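Local coordinates for nitrogenase molybdenum-iron protein alpha chain (Clostridium pasteurianum, PDB 4WES), which reduces dinitrogen to ammonia as part of the nitrogenase complex, carrying the iron-molybdenum cofactor and sharing an eight-iron, seven-sulfur cluster with the beta chain, at residues A[67-77]-A[99-110]. Numbering follows the deposited sequence. Where two conformers were deposited one is given.
Sequences KDMVHITHGPI and LNFNEYVFSTDM. With CLF (Fe(8)-S(7) cluster), chain H.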
loop_
_atom_site.group_PDB
_atom_site.type_symbol
_atom_site.label_atom_id
_atom_site.label_comp_id
_atom_site.label_asym_id
_atom_site.label_seq_id
_atom_site.Cartn_x
_atom_site.Cartn_y
_atom_site.Cartn_z
ATOM N N LYS A 67 4.759 9.850 32.912
ATOM C CA LYS A 67 4.017 8.857 32.154
ATOM C C LYS A 67 2.947 8.126 32.923
ATOM O O LYS A 67 2.095 7.486 32.323
ATOM C CB LYS A 67 5.006 7.850 31.562
ATOM C CG LYS A 67 5.719 7.007 32.620
ATOM C CD LYS A 67 6.962 6.325 32.115
ATOM C CE LYS A 67 7.739 5.725 33.250
ATOM N NZ LYS A 67 8.963 5.044 32.778
ATOM N N ASP A 68 3.018 8.158 34.267
ATOM C CA ASP A 68 2.032 7.435 35.099
ATOM C C ASP A 68 1.119 8.406 35.839
ATOM O O ASP A 68 0.383 7.999 36.759
ATOM C CB ASP A 68 2.698 6.437 36.041
ATOM C CG ASP A 68 3.670 7.069 37.011
ATOM O OD1 ASP A 68 3.963 8.269 36.920
ATOM O OD2 ASP A 68 4.143 6.306 37.856
ATOM N N MET A 69 1.111 9.659 35.387
ATOM C CA MET A 69 0.152 10.666 35.797
ATOM C C MET A 69 -0.847 10.881 34.678
ATOM O O MET A 69 -0.422 10.997 33.527
ATOM C CB MET A 69 0.947 11.937 36.155
ATOM C CG MET A 69 0.212 13.183 36.565
ATOM S SD MET A 69 1.421 14.334 37.260
ATOM C CE MET A 69 0.296 15.740 37.453
ATOM N N VAL A 70 -2.147 10.915 34.991
ATOM C CA VAL A 70 -3.157 11.241 33.969
ATOM C C VAL A 70 -3.286 12.757 33.878
ATOM O O VAL A 70 -3.618 13.411 34.841
ATOM C CB VAL A 70 -4.513 10.563 34.273
ATOM C CG1 VAL A 70 -5.624 11.163 33.417
ATOM C CG2 VAL A 70 -4.410 9.077 34.058
ATOM N N HIS A 71 -2.977 13.297 32.689
ATOM C CA HIS A 71 -2.998 14.734 32.469
ATOM C C HIS A 71 -4.281 15.147 31.761
ATOM O O HIS A 71 -4.485 14.816 30.607
ATOM C CB HIS A 71 -1.782 15.151 31.618
ATOM C CG HIS A 71 -0.485 14.734 32.218
ATOM N ND1 HIS A 71 0.082 15.360 33.298
ATOM C CD2 HIS A 71 0.346 13.735 31.858
ATOM C CE1 HIS A 71 1.213 14.737 33.588
ATOM N NE2 HIS A 71 1.402 13.769 32.713
ATOM N N ILE A 72 -5.168 15.820 32.497
ATOM C CA ILE A 72 -6.474 16.212 31.967
ATOM C C ILE A 72 -6.457 17.673 31.570
ATOM O O ILE A 72 -6.276 18.555 32.416
ATOM C CB ILE A 72 -7.617 15.977 32.980
ATOM C CG1 ILE A 72 -7.631 14.517 33.478
ATOM C CG2 ILE A 72 -8.947 16.358 32.347
ATOM C CD1 ILE A 72 -8.694 14.251 34.542
ATOM N N THR A 73 -6.636 17.933 30.275
ATOM C CA THR A 73 -6.798 19.306 29.808
ATOM C C THR A 73 -8.232 19.758 30.076
ATOM O O THR A 73 -9.171 19.139 29.597
ATOM C CB THR A 73 -6.518 19.400 28.301
ATOM O OG1 THR A 73 -5.173 18.935 28.074
ATOM C CG2 THR A 73 -6.731 20.791 27.779
ATOM N N HIS A 74 -8.354 20.836 30.844
ATOM C CA HIS A 74 -9.671 21.411 31.096
ATOM C C HIS A 74 -9.900 22.525 30.058
ATOM O O HIS A 74 -9.377 23.630 30.197
ATOM C CB HIS A 74 -9.793 21.930 32.521
ATOM C CG HIS A 74 -11.167 22.400 32.858
ATOM N ND1 HIS A 74 -12.311 21.742 32.460
ATOM C CD2 HIS A 74 -11.560 23.498 33.538
ATOM C CE1 HIS A 74 -13.354 22.395 32.944
ATOM N NE2 HIS A 74 -12.923 23.452 33.614
ATOM N N GLY A 75 -10.606 22.187 28.981
ATOM C CA GLY A 75 -10.744 23.118 27.863
ATOM C C GLY A 75 -11.533 22.446 26.781
ATOM O O GLY A 75 -11.922 21.286 26.906
ATOM N N PRO A 76 -11.809 23.197 25.693
ATOM C CA PRO A 76 -12.354 22.593 24.493
ATOM C C PRO A 76 -11.298 21.703 23.831
ATOM O O PRO A 76 -10.167 21.583 24.326
ATOM C CB PRO A 76 -12.824 23.797 23.656
ATOM C CG PRO A 76 -12.473 25.030 24.472
ATOM C CD PRO A 76 -11.398 24.571 25.447
ATOM N N ILE A 77 -11.678 20.987 22.784
ATOM C CA ILE A 77 -10.921 19.781 22.451
ATOM C C ILE A 77 -9.528 20.018 21.858
ATOM O O ILE A 77 -8.669 19.130 22.019
ATOM C CB ILE A 77 -11.745 18.864 21.503
ATOM C CG1 ILE A 77 -11.205 17.433 21.509
ATOM C CG2 ILE A 77 -11.806 19.431 20.087
ATOM C CD1 ILE A 77 -11.253 16.764 22.878
ATOM N N LEU A 99 2.520 1.905 34.800
ATOM C CA LEU A 99 1.575 2.618 33.942
ATOM C C LEU A 99 2.271 3.526 32.951
ATOM O O LEU A 99 3.292 4.127 33.226
ATOM C CB LEU A 99 0.609 3.431 34.800
ATOM C CG LEU A 99 -0.297 2.641 35.742
ATOM C CD1 LEU A 99 -0.993 3.607 36.713
ATOM C CD2 LEU A 99 -1.289 1.789 34.964
ATOM N N ASN A 100 1.630 3.693 31.793
ATOM C CA ASN A 100 2.161 4.574 30.759
ATOM C C ASN A 100 0.994 5.107 29.950
ATOM O O ASN A 100 0.342 4.343 29.237
ATOM C CB ASN A 100 3.108 3.786 29.845
ATOM C CG ASN A 100 3.534 4.556 28.618
ATOM O OD1 ASN A 100 3.484 5.793 28.597
ATOM N ND2 ASN A 100 3.899 3.818 27.576
ATOM N N PHE A 101 0.732 6.412 30.058
ATOM C CA PHE A 101 -0.377 7.038 29.332
ATOM C C PHE A 101 0.078 7.854 28.125
ATOM O O PHE A 101 -0.719 8.639 27.567
ATOM C CB PHE A 101 -1.212 7.893 30.281
ATOM C CG PHE A 101 -1.740 7.115 31.469
ATOM C CD1 PHE A 101 -2.715 6.163 31.314
ATOM C CD2 PHE A 101 -1.214 7.303 32.743
ATOM C CE1 PHE A 101 -3.170 5.413 32.368
ATOM C CE2 PHE A 101 -1.684 6.553 33.815
ATOM C CZ PHE A 101 -2.655 5.602 33.622
ATOM N N ASN A 102 1.300 7.639 27.650
ATOM C CA ASN A 102 1.806 8.389 26.467
ATOM C C ASN A 102 0.943 8.341 25.268
ATOM O O ASN A 102 0.991 9.274 24.457
ATOM C CB ASN A 102 3.177 7.827 25.953
ATOM C CG ASN A 102 4.358 8.694 26.340
ATOM O OD1 ASN A 102 4.417 9.211 27.460
ATOM N ND2 ASN A 102 5.375 8.854 25.429
ATOM N N GLU A 103 0.213 7.238 25.065
ATOM C CA GLU A 103 -0.531 7.023 23.834
ATOM C C GLU A 103 -1.909 7.663 23.874
ATOM O O GLU A 103 -2.652 7.533 22.914
ATOM C CB GLU A 103 -0.624 5.527 23.522
ATOM C CG GLU A 103 0.730 4.867 23.319
ATOM C CD GLU A 103 0.825 3.387 23.630
ATOM O OE1 GLU A 103 1.717 2.726 23.050
ATOM O OE2 GLU A 103 0.053 2.890 24.481
ATOM N N TYR A 104 -2.244 8.348 24.960
ATOM C CA TYR A 104 -3.569 8.873 25.204
ATOM C C TYR A 104 -3.535 10.378 25.387
ATOM O O TYR A 104 -2.548 10.915 25.862
ATOM C CB TYR A 104 -4.186 8.295 26.488
ATOM C CG TYR A 104 -4.325 6.809 26.497
ATOM C CD1 TYR A 104 -5.505 6.187 26.145
ATOM C CD2 TYR A 104 -3.272 5.982 26.885
ATOM C CE1 TYR A 104 -5.626 4.801 26.168
ATOM C CE2 TYR A 104 -3.399 4.608 26.904
ATOM C CZ TYR A 104 -4.578 4.015 26.570
ATOM O OH TYR A 104 -4.673 2.650 26.596
ATOM N N VAL A 105 -4.645 11.052 25.067
ATOM C CA VAL A 105 -4.896 12.394 25.611
ATOM C C VAL A 105 -6.266 12.416 26.271
ATOM O O VAL A 105 -7.222 11.778 25.799
ATOM C CB VAL A 105 -4.783 13.517 24.559
ATOM C CG1 VAL A 105 -3.330 13.729 24.168
ATOM C CG2 VAL A 105 -5.660 13.273 23.334
ATOM N N PHE A 106 -6.325 13.207 27.342
ATOM C CA PHE A 106 -7.494 13.280 28.211
ATOM C C PHE A 106 -7.972 14.715 28.310
ATOM O O PHE A 106 -7.164 15.605 28.493
ATOM C CB PHE A 106 -7.101 12.805 29.607
ATOM C CG PHE A 106 -6.578 11.398 29.654
ATOM C CD1 PHE A 106 -7.450 10.330 29.604
ATOM C CD2 PHE A 106 -5.237 11.144 29.731
ATOM C CE1 PHE A 106 -6.960 9.051 29.647
ATOM C CE2 PHE A 106 -4.732 9.854 29.814
ATOM C CZ PHE A 106 -5.604 8.808 29.740
ATOM N N SER A 107 -9.286 14.924 28.275
ATOM C CA SER A 107 -9.771 16.278 28.438
ATOM C C SER A 107 -11.220 16.298 28.852
ATOM O O SER A 107 -11.931 15.281 28.857
ATOM C CB SER A 107 -9.649 17.038 27.150
ATOM O OG SER A 107 -10.633 16.597 26.237
ATOM N N THR A 108 -11.683 17.503 29.240
ATOM C CA THR A 108 -13.080 17.697 29.584
ATOM C C THR A 108 -13.910 18.141 28.388
ATOM O O THR A 108 -15.128 18.250 28.513
ATOM C CB THR A 108 -13.224 18.735 30.696
ATOM O OG1 THR A 108 -12.579 19.942 30.283
ATOM C CG2 THR A 108 -12.617 18.228 32.004
ATOM N N ASP A 109 -13.287 18.349 27.212
ATOM C CA ASP A 109 -14.042 18.562 25.982
ATOM C C ASP A 109 -15.174 19.588 26.191
ATOM O O ASP A 109 -16.331 19.322 25.933
ATOM C CB ASP A 109 -14.580 17.215 25.473
ATOM C CG ASP A 109 -15.254 17.250 24.127
ATOM O OD1 ASP A 109 -15.041 18.188 23.320
ATOM O OD2 ASP A 109 -15.985 16.272 23.865
ATOM N N MET A 110 -14.784 20.770 26.665
ATOM C CA MET A 110 -15.769 21.762 27.053
ATOM C C MET A 110 -16.673 22.129 25.871
ATOM O O MET A 110 -16.217 22.270 24.723
ATOM C CB MET A 110 -15.062 22.979 27.656
ATOM C CG MET A 110 -14.392 22.755 29.025
ATOM S SD MET A 110 -13.408 24.156 29.674
ATOM C CE MET A 110 -14.521 25.520 29.431
HETATM FE FE1 CLF H . -5.528 28.786 24.346
HETATM FE FE2 CLF H . -4.909 27.922 22.086
HETATM FE FE3 CLF H . -3.064 27.516 24.103
HETATM FE FE4 CLF H . -5.428 26.191 23.999
HETATM S S1 CLF H . -7.149 27.572 23.088
HETATM S S2A CLF H . -3.674 29.539 23.145
HETATM S S4A CLF H . -3.706 26.002 22.519
HETATM S S3A CLF H . -4.585 27.281 25.857
HETATM FE FE5 CLF H . -7.657 24.250 22.221
HETATM FE FE6 CLF H . -10.297 26.666 21.697
HETATM FE FE7 CLF H . -8.896 25.097 19.927
HETATM FE FE8 CLF H . -7.326 27.110 20.777
HETATM S S2B CLF H . -9.841 24.430 21.914
HETATM S S3B CLF H . -9.323 27.364 19.718
HETATM S S4B CLF H . -6.622 24.954 20.301
HETATM O O HOH W 1 -3.586 14.225 28.151
HETATM O O HOH W 2 -4.995 16.529 26.827
HETATM O O HOH W 3 -14.637 20.874 22.883
#
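Thr-73 joins the two parallel strands through its backbone: its N donates to Phe-106 O (3.0 Å), and its O accepts from Thr-108 N. Farther along, Met-110 N donates to Gly-75 O (2.9 Å); at the other end, Phe-101 N donates to Lys-67 O. In between, segment 99-110 swings away, beginning with a type I turn from Phe-101 to Tyr-104, and a water bridges the gap, donating to His-71 O and accepting from Phe-106 N.

Among side chains, the hydroxyl of Thr-108 bonds His-74 ND1 at the ring edge (OG1 to ND1 2.8 Å) and also accepts a longer bond from Gly-75 N. Chi1 of 55° sets OG1 between backbone N and carbonyl carbon, within reach of both. In one of two deposited conformers, Met-110 lays SD over a face of the same imidazole, 3.9 Å from the ring centroid, and runs along Gly-75, SD to CA 3.4 Å. Glycine suits this nearly fully extended backbone because a CB would strike the Pro-76 ring. Asp-152 further fixes the imidazole by bonding NE2.

Beta-branched Val-70 serves two aromatic rings at once: CG2 sits over a face of Phe-101 (3.8 Å to the centroid) and CG1 over a face of Phe-106.

Pro-76 brings CB to within 3.5 Å of S2B of the iron-sulfur cluster. These strands belong to a beta-alpha-beta unit with helix 77-81, which carries the cluster ligand Cys-79. Strand 138-143 pairs with 69-74, helix 120-134 packs on Val-70, His-74 and Thr-108, and an antiparallel strand of the beta chain continues the sheet beyond Phe-106 and Ser-107.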